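Local coordinates for protein D-alanyl-D-alanine carboxypeptidase (PDB 5TR7) that probably removes the terminal D-alanine from peptidoglycan precursor peptides as a penicillin-binding serine carboxypeptidase of the cell-wall pathway, at residues A[12-17]-A[152-157]. Numbering follows the deposited sequence.
Sequences VLMDYH and DLALLG
The small bump of A154 CB on the helix sits in the notch between V12 CG1 and M14 CE, two side chains from alternate residues that both rise from the strand face turned to the helix. V12 brings one methyl branch to it, CG1 lying 3.8 Å from A154 CB. M14 reaches the same methyl with its far end: CG runs anti to the backbone N (chi1 173°), the chain stays extended as far as SD, and the turn about the CG-SD bond (chi3 -78°) swings CE to 4.2 Å from A154 CB. That terminal methyl is shared, because L155 meets it too, with CD2 4.2 Å from M14 CE, although the CB of L155 starts out away from the strand. At A154 the small side chain goes with a close approach: its CA lies 7.2 Å from that of M14, and the axes of the short helix and strand segments come within 9.0 Å at a crossing angle of -37°. V226 of strand 221-230, the backbone partner of V12, also touches A154, so the next strand adds to the hollow. This is helix-on-sheet packing, helix 150-163 lying against the five-stranded antiparallel sheet of the serine beta-lactamase/penicillin-binding-protein fold, to which the S11 peptidases belong.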
ATOM      1  N   VAL A  12       5.059  -3.963 -13.423  1.00 54.31           N
ATOM      2  CA  VAL A  12       6.492  -3.772 -13.332  1.00 51.98           C
ATOM      3  C   VAL A  12       7.064  -4.777 -12.385  1.00 49.31           C
ATOM      4  O   VAL A  12       6.431  -5.126 -11.397  1.00 58.06           O
ATOM      5  CB  VAL A  12       6.921  -2.341 -13.004  1.00 62.44           C
ATOM      6  CG1 VAL A  12       6.372  -1.889 -11.699  1.00 71.60           C
ATOM      7  CG2 VAL A  12       8.440  -2.270 -12.946  1.00 67.79           C
ATOM      8  N   LEU A  13       8.242  -5.276 -12.693  1.00 51.64           N
ATOM      9  CA  LEU A  13       8.917  -6.202 -11.833  1.00 49.60           C
ATOM     10  C   LEU A  13      10.251  -5.577 -11.610  1.00 51.08           C
ATOM     11  O   LEU A  13      10.935  -5.285 -12.534  1.00 57.97           O
ATOM     12  CB  LEU A  13       9.066  -7.543 -12.504  1.00 55.14           C
ATOM     13  CG  LEU A  13       9.956  -8.543 -11.800  1.00 61.17           C
ATOM     14  CD1 LEU A  13       9.566  -8.679 -10.361  1.00 67.73           C
ATOM     15  CD2 LEU A  13       9.902  -9.879 -12.490  1.00 61.52           C
ATOM     16  N   MET A  14      10.625  -5.382 -10.369  1.00 54.51           N
ATOM     17  CA  MET A  14      11.866  -4.708 -10.043  1.00 54.88           C
ATOM     18  C   MET A  14      12.705  -5.462  -9.066  1.00 49.79           C
ATOM     19  O   MET A  14      12.197  -6.026  -8.102  1.00 59.63           O
ATOM     20  CB  MET A  14      11.510  -3.341  -9.449  1.00 52.81           C
ATOM     21  CG  MET A  14      12.662  -2.537  -8.883  1.00 68.13           C
ATOM     22  SD  MET A  14      12.120  -1.005  -8.118  1.00 64.92           S
ATOM     23  CE  MET A  14      11.865  -0.003  -9.576  1.00 68.05           C
ATOM     24  N   ASP A  15      13.996  -5.484  -9.340  1.00 53.28           N
ATOM     25  CA  ASP A  15      14.964  -6.048  -8.399  1.00 58.99           C
ATOM     26  C   ASP A  15      15.085  -5.030  -7.240  1.00 56.30           C
ATOM     27  O   ASP A  15      15.430  -3.886  -7.467  1.00 53.87           O
ATOM     28  CB  ASP A  15      16.327  -6.231  -9.091  1.00 59.95           C
ATOM     29  CG  ASP A  15      17.469  -6.411  -8.113  1.00 62.62           C
ATOM     30  OD1 ASP A  15      17.315  -7.048  -7.055  1.00 54.86           O
ATOM     31  OD2 ASP A  15      18.535  -5.859  -8.403  1.00 67.89           O
ATOM     32  N   TYR A  16      14.806  -5.462  -6.018  1.00 54.85           N
ATOM     33  CA  TYR A  16      14.857  -4.601  -4.871  1.00 46.72           C
ATOM     34  C   TYR A  16      16.229  -4.044  -4.648  1.00 51.65           C
ATOM     35  O   TYR A  16      16.338  -2.904  -4.245  1.00 55.74           O
ATOM     36  CB  TYR A  16      14.419  -5.310  -3.556  1.00 51.03           C
ATOM     37  CG  TYR A  16      14.720  -4.497  -2.309  1.00 51.51           C
ATOM     38  CD1 TYR A  16      13.785  -3.584  -1.806  1.00 53.98           C
ATOM     39  CD2 TYR A  16      15.921  -4.633  -1.627  1.00 54.29           C
ATOM     40  CE1 TYR A  16      14.076  -2.824  -0.703  1.00 49.23           C
ATOM     41  CE2 TYR A  16      16.195  -3.882  -0.485  1.00 54.26           C
ATOM     42  CZ  TYR A  16      15.263  -2.977  -0.041  1.00 51.27           C
ATOM     43  OH  TYR A  16      15.507  -2.159   1.068  1.00 52.96           O
ATOM     44  N   HIS A  17      17.278  -4.842  -4.843  1.00 51.49           N
ATOM     45  CA  HIS A  17      18.640  -4.385  -4.553  1.00 58.75           C
ATOM     46  C   HIS A  17      19.128  -3.208  -5.418  1.00 62.07           C
ATOM     47  O   HIS A  17      19.454  -2.154  -4.896  1.00 60.23           O
ATOM     48  CB  HIS A  17      19.653  -5.542  -4.612  1.00 60.81           C
ATOM     49  CG  HIS A  17      19.279  -6.707  -3.737  1.00 65.23           C
ATOM     50  ND1 HIS A  17      18.931  -6.557  -2.401  1.00 64.64           N
ATOM     51  CD2 HIS A  17      19.211  -8.038  -3.990  1.00 68.52           C
ATOM     52  CE1 HIS A  17      18.614  -7.741  -1.890  1.00 61.28           C
ATOM     53  NE2 HIS A  17      18.764  -8.651  -2.834  1.00 68.61           N
ATOM     54  N   ASP A 152       6.198   4.030 -10.313  1.00 54.00           N
ATOM     55  CA  ASP A 152       6.235   4.818  -9.080  1.00 57.83           C
ATOM     56  C   ASP A 152       5.766   4.013  -7.866  1.00 61.71           C
ATOM     57  O   ASP A 152       6.305   4.174  -6.779  1.00 61.41           O
ATOM     58  CB  ASP A 152       5.437   6.089  -9.193  1.00 61.85           C
ATOM     59  CG  ASP A 152       6.072   7.123 -10.163  1.00 64.61           C
ATOM     60  OD1 ASP A 152       7.077   6.832 -10.864  1.00 65.09           O
ATOM     61  OD2 ASP A 152       5.548   8.239 -10.196  1.00 64.83           O
ATOM     62  N   LEU A 153       4.729   3.206  -8.067  1.00 51.12           N
ATOM     63  CA  LEU A 153       4.245   2.356  -6.999  1.00 58.29           C
ATOM     64  C   LEU A 153       5.319   1.315  -6.598  1.00 52.17           C
ATOM     65  O   LEU A 153       5.481   1.029  -5.412  1.00 48.77           O
ATOM     66  CB  LEU A 153       2.878   1.709  -7.394  1.00 64.27           C
ATOM     67  CG  LEU A 153       1.707   2.711  -7.538  1.00 55.31           C
ATOM     68  CD1 LEU A 153       0.556   2.151  -8.317  1.00 64.23           C
ATOM     69  CD2 LEU A 153       1.242   3.137  -6.171  1.00 53.44           C
ATOM     70  N   ALA A 154       6.137   0.857  -7.552  1.00 47.27           N
ATOM     71  CA  ALA A 154       7.207  -0.047  -7.229  1.00 45.60           C
ATOM     72  C   ALA A 154       8.250   0.650  -6.364  1.00 57.79           C
ATOM     73  O   ALA A 154       8.780   0.061  -5.397  1.00 52.68           O
ATOM     74  CB  ALA A 154       7.874  -0.510  -8.495  1.00 46.45           C
ATOM     75  N   LEU A 155       8.596   1.888  -6.748  1.00 52.57           N
ATOM     76  CA  LEU A 155       9.555   2.667  -5.962  1.00 59.62           C
ATOM     77  C   LEU A 155       8.998   2.817  -4.562  1.00 53.43           C
ATOM     78  O   LEU A 155       9.710   2.683  -3.620  1.00 52.89           O
ATOM     79  CB  LEU A 155       9.776   4.078  -6.562  1.00 55.84           C
ATOM     80  CG  LEU A 155      10.575   4.231  -7.847  1.00 62.46           C
ATOM     81  CD1 LEU A 155      10.525   5.676  -8.429  1.00 73.22           C
ATOM     82  CD2 LEU A 155      12.005   3.779  -7.657  1.00 61.34           C
ATOM     83  N   LEU A 156       7.687   3.009  -4.437  1.00 51.52           N
ATOM     84  CA  LEU A 156       7.101   3.214  -3.132  1.00 58.74           C
ATOM     85  C   LEU A 156       7.178   1.964  -2.272  1.00 53.61           C
ATOM     86  O   LEU A 156       7.468   2.034  -1.078  1.00 46.03           O
ATOM     87  CB  LEU A 156       5.669   3.733  -3.241  1.00 54.70           C
ATOM     88  CG  LEU A 156       4.904   4.028  -1.968  1.00 51.50           C
ATOM     89  CD1 LEU A 156       5.604   5.076  -1.166  1.00 59.69           C
ATOM     90  CD2 LEU A 156       3.510   4.475  -2.243  1.00 53.83           C
ATOM     91  N   GLY A 157       6.854   0.845  -2.879  1.00 57.02           N
ATOM     92  CA  GLY A 157       6.926  -0.445  -2.159  1.00 54.67           C
ATOM     93  C   GLY A 157       8.370  -0.674  -1.698  1.00 51.90           C
ATOM     94  O   GLY A 157       8.614  -1.083  -0.567  1.00 51.12           O
TER